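Local coordinates for protein thiosulfate sulfurtransferase YnjE (Escherichia coli, PDB 2WLR) that catalyses the transfer of sulfur from thiosulfate to cyanide, releasing thiocyanate and sulfite, in the bacterial periplasm, at residues R218-M223 with V231-G236; Q129-L134 with W148-A153; P120-L125 with E139-P144. All coordinates share one frame; numbering follows the deposited sequence.

In the fold
Contacts 1 and 2 lie in the core of one rhodanese unit and lean on the same parallel sheet from opposite faces: helix 213-226 meets strand 231-234 in contact 1, and helix 128-135 meets strand 148-154 in contact 2. Both are wholly apolar, but contact 1 rests on small aliphatic groups, whereas contact 2 adds an indole at its partly exposed end. Contact 3 is a smaller surface meeting of two loops, where the carbon base of a glutamate meets an alanine and a threonine methyl approaches a phenylalanine edge. Polar bonds tie it to contact 1 through Arg-232 and to contact 2 through Trp-130.

Contact 1. Residues R218-M223 with V231-G236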
loop_
_atom_site.group_PDB
_atom_site.type_symbol
_atom_site.label_atom_id
_atom_site.label_comp_id
_atom_site.label_asym_id
_atom_site.label_seq_id
_atom_site.Cartn_x
_atom_site.Cartn_y
_atom_site.Cartn_z
ATOM N N ARG A 218 -0.750 -10.007 -2.774
ATOM C CA ARG A 218 -0.061 -11.213 -3.209
ATOM C C ARG A 218 -0.555 -11.647 -4.562
ATOM O O ARG A 218 0.243 -11.926 -5.466
ATOM C CB ARG A 218 -0.243 -12.300 -2.145
ATOM C CG ARG A 218 0.292 -13.676 -2.558
ATOM C CD ARG A 218 1.774 -13.695 -2.793
ATOM N NE ARG A 218 2.278 -15.071 -2.746
ATOM C CZ ARG A 218 3.517 -15.458 -3.042
ATOM N NH1 ARG A 218 4.418 -14.603 -3.490
ATOM N NH2 ARG A 218 3.834 -16.763 -2.932
ATOM N N VAL A 219 -1.882 -11.724 -4.700
ATOM C CA VAL A 219 -2.479 -12.097 -5.979
ATOM C C VAL A 219 -2.101 -11.054 -7.025
ATOM O O VAL A 219 -1.739 -11.387 -8.148
ATOM C CB VAL A 219 -3.992 -12.236 -5.870
ATOM C CG1 VAL A 219 -4.634 -12.546 -7.219
ATOM C CG2 VAL A 219 -4.356 -13.330 -4.870
ATOM N N ALA A 220 -2.161 -9.776 -6.667
ATOM C CA ALA A 220 -1.862 -8.732 -7.611
ATOM C C ALA A 220 -0.469 -8.809 -8.160
ATOM O O ALA A 220 -0.269 -8.637 -9.368
ATOM C CB ALA A 220 -2.092 -7.341 -6.956
ATOM N N GLN A 221 0.531 -8.966 -7.300
ATOM C CA GLN A 221 1.902 -8.959 -7.752
ATOM C C GLN A 221 2.150 -10.147 -8.692
ATOM O O GLN A 221 2.866 -10.027 -9.696
ATOM C CB GLN A 221 2.863 -8.959 -6.561
ATOM C CG GLN A 221 4.369 -8.859 -6.908
ATOM C CD GLN A 221 5.017 -10.202 -7.254
ATOM O OE1 GLN A 221 4.443 -11.233 -7.024
ATOM N NE2 GLN A 221 6.212 -10.160 -7.851
ATOM N N ILE A 222 1.539 -11.298 -8.377
ATOM C CA ILE A 222 1.694 -12.483 -9.223
ATOM C C ILE A 222 1.029 -12.257 -10.593
ATOM O O ILE A 222 1.579 -12.612 -11.629
ATOM C CB ILE A 222 1.170 -13.737 -8.508
ATOM C CG1 ILE A 222 2.168 -14.140 -7.419
ATOM C CG2 ILE A 222 1.022 -14.919 -9.498
ATOM C CD1 ILE A 222 1.612 -15.084 -6.382
HETATM N N MSE A 223 -0.103 -11.564 -10.603
HETATM C CA MSE A 223 -0.726 -11.196 -11.887
HETATM C C MSE A 223 0.124 -10.260 -12.708
HETATM O O MSE A 223 0.190 -10.387 -13.947
HETATM C CB MSE A 223 -2.096 -10.578 -11.672
HETATM C CG MSE A 223 -3.112 -11.586 -11.211
HETATM SE SE MSE A 223 -4.885 -10.800 -11.173
HETATM C CE MSE A 223 -5.835 -12.472 -10.649
ATOM N N VAL A 231 -3.278 -3.671 -12.957
ATOM C CA VAL A 231 -3.685 -4.299 -11.718
ATOM C C VAL A 231 -3.663 -3.208 -10.636
ATOM O O VAL A 231 -2.667 -2.479 -10.475
ATOM C CB VAL A 231 -2.779 -5.466 -11.297
ATOM C CG1 VAL A 231 -3.269 -6.077 -10.011
ATOM C CG2 VAL A 231 -2.706 -6.545 -12.388
ATOM N N ARG A 232 -4.743 -3.148 -9.888
ATOM C CA ARG A 232 -4.981 -2.135 -8.872
ATOM C C ARG A 232 -5.472 -2.782 -7.598
ATOM O O ARG A 232 -5.956 -3.929 -7.599
ATOM C CB ARG A 232 -6.007 -1.132 -9.360
ATOM C CG ARG A 232 -5.669 -0.597 -10.711
ATOM C CD ARG A 232 -6.522 0.559 -11.086
ATOM N NE ARG A 232 -6.425 0.878 -12.491
ATOM C CZ ARG A 232 -6.939 1.976 -13.032
ATOM N NH1 ARG A 232 -7.491 2.909 -12.271
ATOM N NH2 ARG A 232 -6.883 2.129 -14.346
ATOM N N LEU A 233 -5.332 -2.047 -6.497
ATOM C CA LEU A 233 -5.809 -2.491 -5.179
ATOM C C LEU A 233 -6.787 -1.489 -4.667
ATOM O O LEU A 233 -6.624 -0.294 -4.855
ATOM C CB LEU A 233 -4.688 -2.507 -4.148
ATOM C CG LEU A 233 -3.565 -3.509 -4.326
ATOM C CD1 LEU A 233 -2.534 -3.332 -3.179
ATOM C CD2 LEU A 233 -4.102 -4.939 -4.386
ATOM N N LEU A 234 -7.774 -1.969 -3.934
ATOM C CA LEU A 234 -8.555 -1.080 -3.078
ATOM C C LEU A 234 -7.771 -0.742 -1.817
ATOM O O LEU A 234 -7.514 -1.590 -0.992
ATOM C CB LEU A 234 -9.900 -1.706 -2.699
ATOM C CG LEU A 234 -10.802 -0.943 -1.733
ATOM C CD1 LEU A 234 -11.154 0.463 -2.267
ATOM C CD2 LEU A 234 -12.082 -1.717 -1.447
ATOM N N ASP A 235 -7.434 0.528 -1.673
ATOM C CA ASP A 235 -6.579 1.011 -0.580
ATOM C C ASP A 235 -7.333 0.776 0.723
ATOM O O ASP A 235 -8.472 1.219 0.855
ATOM C CB ASP A 235 -6.328 2.499 -0.818
ATOM C CG ASP A 235 -5.221 3.088 0.042
ATOM O OD1 ASP A 235 -4.477 2.346 0.700
ATOM O OD2 ASP A 235 -5.160 4.334 0.034
ATOM N N GLY A 236 -6.722 0.033 1.644
ATOM C CA GLY A 236 -7.337 -0.248 2.920
ATOM C C GLY A 236 -8.263 -1.451 2.918
ATOM O O GLY A 236 -8.729 -1.898 3.983
#
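Val-231 and Ala-220 form the centre of this buried contact, where CG1 of the valine lies 3.5 Å from CB of the alanine. The same methyl comes within 3.8 Å of Ala-220 CA, resting against the helix backbone itself. With CG1 opposite the backbone N (chi1 -179°), Val-231 presents its two branches to different helix residues: CG1 goes to Ala-220, while CG2 meets the CB of Met-223 at 4.1 Å. Met-223, a selenomethionine, takes part here with the base of its side chain. Beyond CG the chain runs extended and carries SE away from strand 231-234; Met-223 also touches Val-206 of strand 205-209 and Ile-200. Helix 213-226 and strand 231-234 are the last two elements of a right-handed beta-alpha-beta crossover that starts with strand 205-209, the usual building unit of the rhodanese fold. The axes of these short segments run nearly antiparallel, at 170°, and approach to 8.6 Å, a separation suited to the small alanine facing the sheet. Leu-233, two residues along the strand, brings CD2 to 4.1 Å from Ala-220 CB, so that this one methyl is touched by two strand side chains. Helix 369-380 of the third rhodanese unit adjoins the contact: Met-376 also packs on Ala-220, and Arg-379 donates NH1 to the carbonyl O of Val-231.

Contact 2. Residues Q129-L134 with W148-A153; sequences QWLHDL and WKVIEA
First torsions bring Leu-134 and Trp-148 together: the leucine swings CG opposite its own N (chi1 179°), sending its methyls toward the strand, while the indole takes the crowded position between N and carbonyl carbon (chi1 56°) and turns a face to the helix. Leu-134 CD2 sits above the middle of the six-membered ring, 3.6 Å from its centroid and 12° off the normal, a CH-pi contact. CD1 leans toward the pyrrole side, 3.9 Å from Trp-148 NE1, and CG lies 3.7 Å from Trp-148 CE2, so the whole isobutyl end is spread over the indole. One helical turn earlier, Leu-131 reaches tip to tip with Val-150, its CD1 3.5 Å from Val-150 CG2. A serine in place of Trp-148 would probably leave Leu-134 without the flat surface that CG and both methyls rest on, opening a gap at this end of the helix. Pro-144 also touches Leu-134, and Trp-241 of helix 238-243 packs on Leu-131. The arrangement is that of a helix laid by hydrophobic side chains on one face of a central parallel sheet, as in the alpha/beta rhodanese fold.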
loop_
_atom_site.group_PDB
_atom_site.type_symbol
_atom_site.label_atom_id
_atom_site.label_comp_id
_atom_site.label_asym_id
_atom_site.label_seq_id
_atom_site.Cartn_x
_atom_site.Cartn_y
_atom_site.Cartn_z
ATOM N N GLN A 129 -15.661 5.031 -3.208
ATOM C CA GLN A 129 -16.550 5.776 -4.088
ATOM C C GLN A 129 -16.183 5.624 -5.555
ATOM O O GLN A 129 -17.053 5.532 -6.430
ATOM C CB GLN A 129 -16.624 7.250 -3.701
ATOM C CG GLN A 129 -17.803 7.951 -4.383
ATOM C CD GLN A 129 -19.158 7.413 -3.931
ATOM O OE1 GLN A 129 -19.395 7.239 -2.726
ATOM N NE2 GLN A 129 -20.028 7.104 -4.886
ATOM N N TRP A 130 -14.894 5.569 -5.848
ATOM C CA TRP A 130 -14.431 5.461 -7.231
ATOM C C TRP A 130 -14.948 4.163 -7.812
ATOM O O TRP A 130 -15.482 4.121 -8.913
ATOM C CB TRP A 130 -12.897 5.489 -7.293
ATOM C CG TRP A 130 -12.310 5.321 -8.669
ATOM C CD1 TRP A 130 -12.044 6.323 -9.567
ATOM C CD2 TRP A 130 -11.910 4.098 -9.309
ATOM N NE1 TRP A 130 -11.504 5.806 -10.707
ATOM C CE2 TRP A 130 -11.410 4.440 -10.586
ATOM C CE3 TRP A 130 -11.941 2.744 -8.944
ATOM C CZ2 TRP A 130 -10.954 3.479 -11.481
ATOM C CZ3 TRP A 130 -11.473 1.808 -9.831
ATOM C CH2 TRP A 130 -10.983 2.183 -11.089
ATOM N N LEU A 131 -14.791 3.085 -7.054
ATOM C CA LEU A 131 -15.177 1.777 -7.532
ATOM C C LEU A 131 -16.685 1.700 -7.663
ATOM O O LEU A 131 -17.191 1.108 -8.598
ATOM C CB LEU A 131 -14.664 0.731 -6.561
ATOM C CG LEU A 131 -14.847 -0.724 -6.936
ATOM C CD1 LEU A 131 -14.315 -0.983 -8.341
ATOM C CD2 LEU A 131 -14.127 -1.562 -5.883
ATOM N N HIS A 132 -17.406 2.274 -6.715
ATOM C CA HIS A 132 -18.856 2.288 -6.828
ATOM C C HIS A 132 -19.271 3.048 -8.097
ATOM O O HIS A 132 -20.084 2.548 -8.887
ATOM C CB HIS A 132 -19.472 2.874 -5.575
ATOM C CG HIS A 132 -20.955 2.955 -5.635
ATOM N ND1 HIS A 132 -21.764 1.842 -5.685
ATOM C CD2 HIS A 132 -21.775 4.027 -5.673
ATOM C CE1 HIS A 132 -23.027 2.228 -5.741
ATOM N NE2 HIS A 132 -23.062 3.548 -5.751
ATOM N N ASP A 133 -18.723 4.230 -8.301
ATOM C CA ASP A 133 -19.049 5.012 -9.504
ATOM C C ASP A 133 -18.724 4.235 -10.776
ATOM O O ASP A 133 -19.533 4.239 -11.721
ATOM C CB ASP A 133 -18.319 6.368 -9.527
ATOM C CG ASP A 133 -18.803 7.334 -8.456
ATOM O OD1 ASP A 133 -19.896 7.144 -7.906
ATOM O OD2 ASP A 133 -18.055 8.290 -8.154
ATOM N N LEU A 134 -17.572 3.572 -10.831
ATOM C CA LEU A 134 -17.216 2.735 -11.980
ATOM C C LEU A 134 -18.294 1.692 -12.229
ATOM O O LEU A 134 -18.784 1.546 -13.341
ATOM C CB LEU A 134 -15.884 2.042 -11.745
ATOM C CG LEU A 134 -15.389 1.105 -12.848
ATOM C CD1 LEU A 134 -14.983 1.890 -14.050
ATOM C CD2 LEU A 134 -14.260 0.214 -12.336
ATOM N N TRP A 148 -12.916 -4.742 -17.242
ATOM C CA TRP A 148 -12.431 -4.750 -15.867
ATOM C C TRP A 148 -13.151 -5.794 -15.019
ATOM O O TRP A 148 -14.301 -6.191 -15.272
ATOM C CB TRP A 148 -12.512 -3.335 -15.242
ATOM C CG TRP A 148 -13.887 -2.682 -15.257
ATOM C CD1 TRP A 148 -14.392 -1.838 -16.219
ATOM C CD2 TRP A 148 -14.896 -2.788 -14.260
ATOM N NE1 TRP A 148 -15.655 -1.460 -15.897
ATOM C CE2 TRP A 148 -15.997 -2.017 -14.693
ATOM C CE3 TRP A 148 -14.990 -3.477 -13.059
ATOM C CZ2 TRP A 148 -17.181 -1.924 -13.960
ATOM C CZ3 TRP A 148 -16.161 -3.388 -12.329
ATOM C CH2 TRP A 148 -17.247 -2.618 -12.782
ATOM N N LYS A 149 -12.445 -6.243 -13.986
ATOM C CA LYS A 149 -12.927 -7.188 -13.018
ATOM C C LYS A 149 -12.597 -6.650 -11.629
ATOM O O LYS A 149 -11.498 -6.080 -11.440
ATOM C CB LYS A 149 -12.221 -8.537 -13.200
ATOM C CG LYS A 149 -12.348 -9.190 -14.555
ATOM C CD LYS A 149 -13.779 -9.634 -14.800
ATOM C CE LYS A 149 -13.884 -10.850 -15.750
ATOM N NZ LYS A 149 -14.227 -10.423 -17.113
ATOM N N VAL A 150 -13.492 -6.867 -10.682
ATOM C CA VAL A 150 -13.253 -6.652 -9.259
ATOM C C VAL A 150 -13.244 -8.003 -8.566
ATOM O O VAL A 150 -14.119 -8.827 -8.796
ATOM C CB VAL A 150 -14.298 -5.748 -8.630
ATOM C CG1 VAL A 150 -14.029 -5.568 -7.133
ATOM C CG2 VAL A 150 -14.298 -4.392 -9.330
ATOM N N ILE A 151 -12.231 -8.259 -7.757
ATOM C CA ILE A 151 -12.013 -9.571 -7.179
ATOM C C ILE A 151 -11.579 -9.458 -5.745
ATOM O O ILE A 151 -10.586 -8.758 -5.445
ATOM C CB ILE A 151 -10.927 -10.340 -7.954
ATOM C CG1 ILE A 151 -11.213 -10.348 -9.471
ATOM C CG2 ILE A 151 -10.840 -11.775 -7.465
ATOM C CD1 ILE A 151 -10.339 -11.259 -10.269
ATOM N N GLU A 152 -12.276 -10.170 -4.869
ATOM C CA GLU A 152 -11.902 -10.336 -3.465
ATOM C C GLU A 152 -10.935 -11.499 -3.356
ATOM O O GLU A 152 -11.169 -12.568 -3.917
ATOM C CB GLU A 152 -13.105 -10.646 -2.551
ATOM C CG GLU A 152 -12.701 -10.753 -1.104
ATOM C CD GLU A 152 -13.840 -10.706 -0.084
ATOM O OE1 GLU A 152 -14.969 -10.219 -0.369
ATOM O OE2 GLU A 152 -13.553 -11.118 1.076
ATOM N N ALA A 153 -9.828 -11.291 -2.650
ATOM C CA ALA A 153 -8.828 -12.333 -2.414
ATOM C C ALA A 153 -8.755 -12.652 -0.929
ATOM O O ALA A 153 -8.744 -11.750 -0.089
ATOM C CB ALA A 153 -7.416 -11.866 -2.945
#

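Contact 3. Residues P120-L125 with E139-P144; sequences PHFEQL and EVTAKP
Two surface loops meet here beside the parallel sheet of the second rhodanese-like region: residues 120-125 come after strand 103-105 and run into the edge strand 125-126, while the loop of residues 139-144 connects helix 128-135 to strand 148-154. Glu-123 and Ala-142 come closest, with CB of the glutamate 3.5 Å from CB of the alanine. Glu-123 CG lies 4.1 Å from the same alanine CB, and the bend at chi2 (-74°) turns the carboxylate away, leaving the aliphatic base of the side chain to make the contact. Beside this pair, Thr-141 CG2 approaches the edge of the Phe-122 ring, near its plane and 4.4 Å from CZ, a loose approach. A 3-10 turn shapes the first loop, with Gln-124 N bonded to His-121 O and Leu-125 N to Phe-122 O. The second loop is held from outside by its carbonyls: Thr-141 O accepts from Trp-130 NE1 and Ala-142 O from Arg-232 NH1, which also makes a weak hydrogen bond to Glu-123 O and so links both loops. Here the paired loops sit at the border of the rhodanese-like alpha/beta fold, next to its edge strand 125-126, where Trp-34 of the first repeat also meets Phe-122 edge to face.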
loop_
_atom_site.group_PDB
_atom_site.type_symbol
_atom_site.label_atom_id
_atom_site.label_comp_id
_atom_site.label_asym_id
_atom_site.label_seq_id
_atom_site.Cartn_x
_atom_site.Cartn_y
_atom_site.Cartn_z
ATOM N N PRO A 120 3.117 9.113 -8.149
ATOM C CA PRO A 120 3.308 8.905 -9.565
ATOM C C PRO A 120 2.231 8.031 -10.177
ATOM O O PRO A 120 1.778 8.315 -11.272
ATOM C CB PRO A 120 4.685 8.244 -9.621
ATOM C CG PRO A 120 5.379 8.796 -8.494
ATOM C CD PRO A 120 4.383 8.991 -7.401
ATOM N N HIS A 121 1.789 7.000 -9.452
ATOM C CA HIS A 121 0.721 6.149 -9.977
ATOM C C HIS A 121 -0.368 5.957 -8.948
ATOM O O HIS A 121 -0.761 4.846 -8.655
ATOM C CB HIS A 121 1.291 4.807 -10.398
ATOM C CG HIS A 121 2.424 4.931 -11.357
ATOM N ND1 HIS A 121 2.251 5.275 -12.682
ATOM C CD2 HIS A 121 3.758 4.801 -11.167
ATOM C CE1 HIS A 121 3.437 5.321 -13.270
ATOM N NE2 HIS A 121 4.367 5.064 -12.367
ATOM N N PHE A 122 -0.907 7.069 -8.450
ATOM C CA PHE A 122 -1.998 7.040 -7.491
ATOM C C PHE A 122 -3.196 6.169 -7.961
ATOM O O PHE A 122 -3.915 5.596 -7.135
ATOM C CB PHE A 122 -2.485 8.465 -7.163
ATOM C CG PHE A 122 -3.220 9.136 -8.266
ATOM C CD1 PHE A 122 -4.572 8.927 -8.409
ATOM C CD2 PHE A 122 -2.573 9.929 -9.197
ATOM C CE1 PHE A 122 -5.281 9.483 -9.408
ATOM C CE2 PHE A 122 -3.293 10.517 -10.220
ATOM C CZ PHE A 122 -4.664 10.268 -10.346
ATOM N N GLU A 123 -3.406 6.109 -9.266
ATOM C CA GLU A 123 -4.560 5.421 -9.809
ATOM C C GLU A 123 -4.530 3.921 -9.574
ATOM O O GLU A 123 -5.536 3.249 -9.753
ATOM C CB GLU A 123 -4.700 5.742 -11.304
ATOM C CG GLU A 123 -3.736 5.068 -12.251
ATOM C CD GLU A 123 -2.321 5.629 -12.217
ATOM O OE1 GLU A 123 -2.096 6.750 -11.711
ATOM O OE2 GLU A 123 -1.424 4.944 -12.761
ATOM N N GLN A 124 -3.386 3.409 -9.157
ATOM C CA GLN A 124 -3.279 1.990 -8.780
ATOM C C GLN A 124 -3.863 1.665 -7.449
ATOM O O GLN A 124 -4.054 0.487 -7.142
ATOM C CB GLN A 124 -1.829 1.556 -8.794
ATOM C CG GLN A 124 -1.219 1.546 -10.217
ATOM C CD GLN A 124 0.293 1.504 -10.242
ATOM O OE1 GLN A 124 0.980 1.464 -9.216
ATOM N NE2 GLN A 124 0.839 1.479 -11.457
ATOM N N LEU A 125 -4.090 2.669 -6.613
ATOM C CA LEU A 125 -4.627 2.504 -5.250
ATOM C C LEU A 125 -5.951 3.197 -5.219
ATOM O O LEU A 125 -6.063 4.377 -4.881
ATOM C CB LEU A 125 -3.675 3.095 -4.189
ATOM C CG LEU A 125 -2.371 2.332 -4.037
ATOM C CD1 LEU A 125 -1.417 3.100 -3.154
ATOM C CD2 LEU A 125 -2.545 0.941 -3.466
ATOM N N GLU A 139 -18.609 8.138 -15.426
ATOM C CA GLU A 139 -17.260 8.547 -15.795
ATOM C C GLU A 139 -16.447 8.762 -14.526
ATOM O O GLU A 139 -16.885 9.472 -13.628
ATOM C CB GLU A 139 -17.259 9.845 -16.610
ATOM C CG GLU A 139 -15.918 10.187 -17.211
ATOM C CD GLU A 139 -15.917 11.475 -18.021
ATOM O OE1 GLU A 139 -16.994 11.988 -18.389
ATOM O OE2 GLU A 139 -14.814 11.978 -18.298
ATOM N N VAL A 140 -15.269 8.150 -14.475
ATOM C CA VAL A 140 -14.328 8.312 -13.365
ATOM C C VAL A 140 -12.959 8.623 -13.885
ATOM O O VAL A 140 -12.612 8.310 -15.029
ATOM C CB VAL A 140 -14.266 7.018 -12.498
ATOM C CG1 VAL A 140 -15.640 6.645 -11.929
ATOM C CG2 VAL A 140 -13.672 5.861 -13.305
ATOM N N THR A 141 -12.147 9.228 -13.023
ATOM C CA THR A 141 -10.748 9.467 -13.292
ATOM C C THR A 141 -10.025 8.141 -13.507
ATOM O O THR A 141 -10.314 7.168 -12.793
ATOM C CB THR A 141 -10.090 10.196 -12.108
ATOM O OG1 THR A 141 -10.765 11.434 -11.869
ATOM C CG2 THR A 141 -8.620 10.467 -12.311
ATOM N N ALA A 142 -9.097 8.111 -14.448
ATOM C CA ALA A 142 -8.243 6.931 -14.676
ATOM C C ALA A 142 -9.086 5.676 -14.834
ATOM O O ALA A 142 -8.834 4.628 -14.245
ATOM C CB ALA A 142 -7.240 6.794 -13.537
ATOM N N LYS A 143 -10.101 5.774 -15.679
ATOM C CA LYS A 143 -10.988 4.661 -15.986
ATOM C C LYS A 143 -10.209 3.523 -16.660
ATOM O O LYS A 143 -9.289 3.773 -17.444
ATOM C CB LYS A 143 -12.115 5.143 -16.921
ATOM C CG LYS A 143 -13.209 4.131 -17.162
ATOM C CD LYS A 143 -14.111 4.503 -18.320
ATOM C CE LYS A 143 -15.309 3.540 -18.379
ATOM N NZ LYS A 143 -16.352 3.943 -19.364
ATOM N N PRO A 144 -10.562 2.270 -16.342
ATOM C CA PRO A 144 -9.978 1.189 -17.131
ATOM C C PRO A 144 -10.126 1.401 -18.649
ATOM O O PRO A 144 -11.175 1.860 -19.082
ATOM C CB PRO A 144 -10.782 -0.034 -16.693
ATOM C CG PRO A 144 -11.283 0.266 -15.361
ATOM C CD PRO A 144 -11.513 1.771 -15.338
#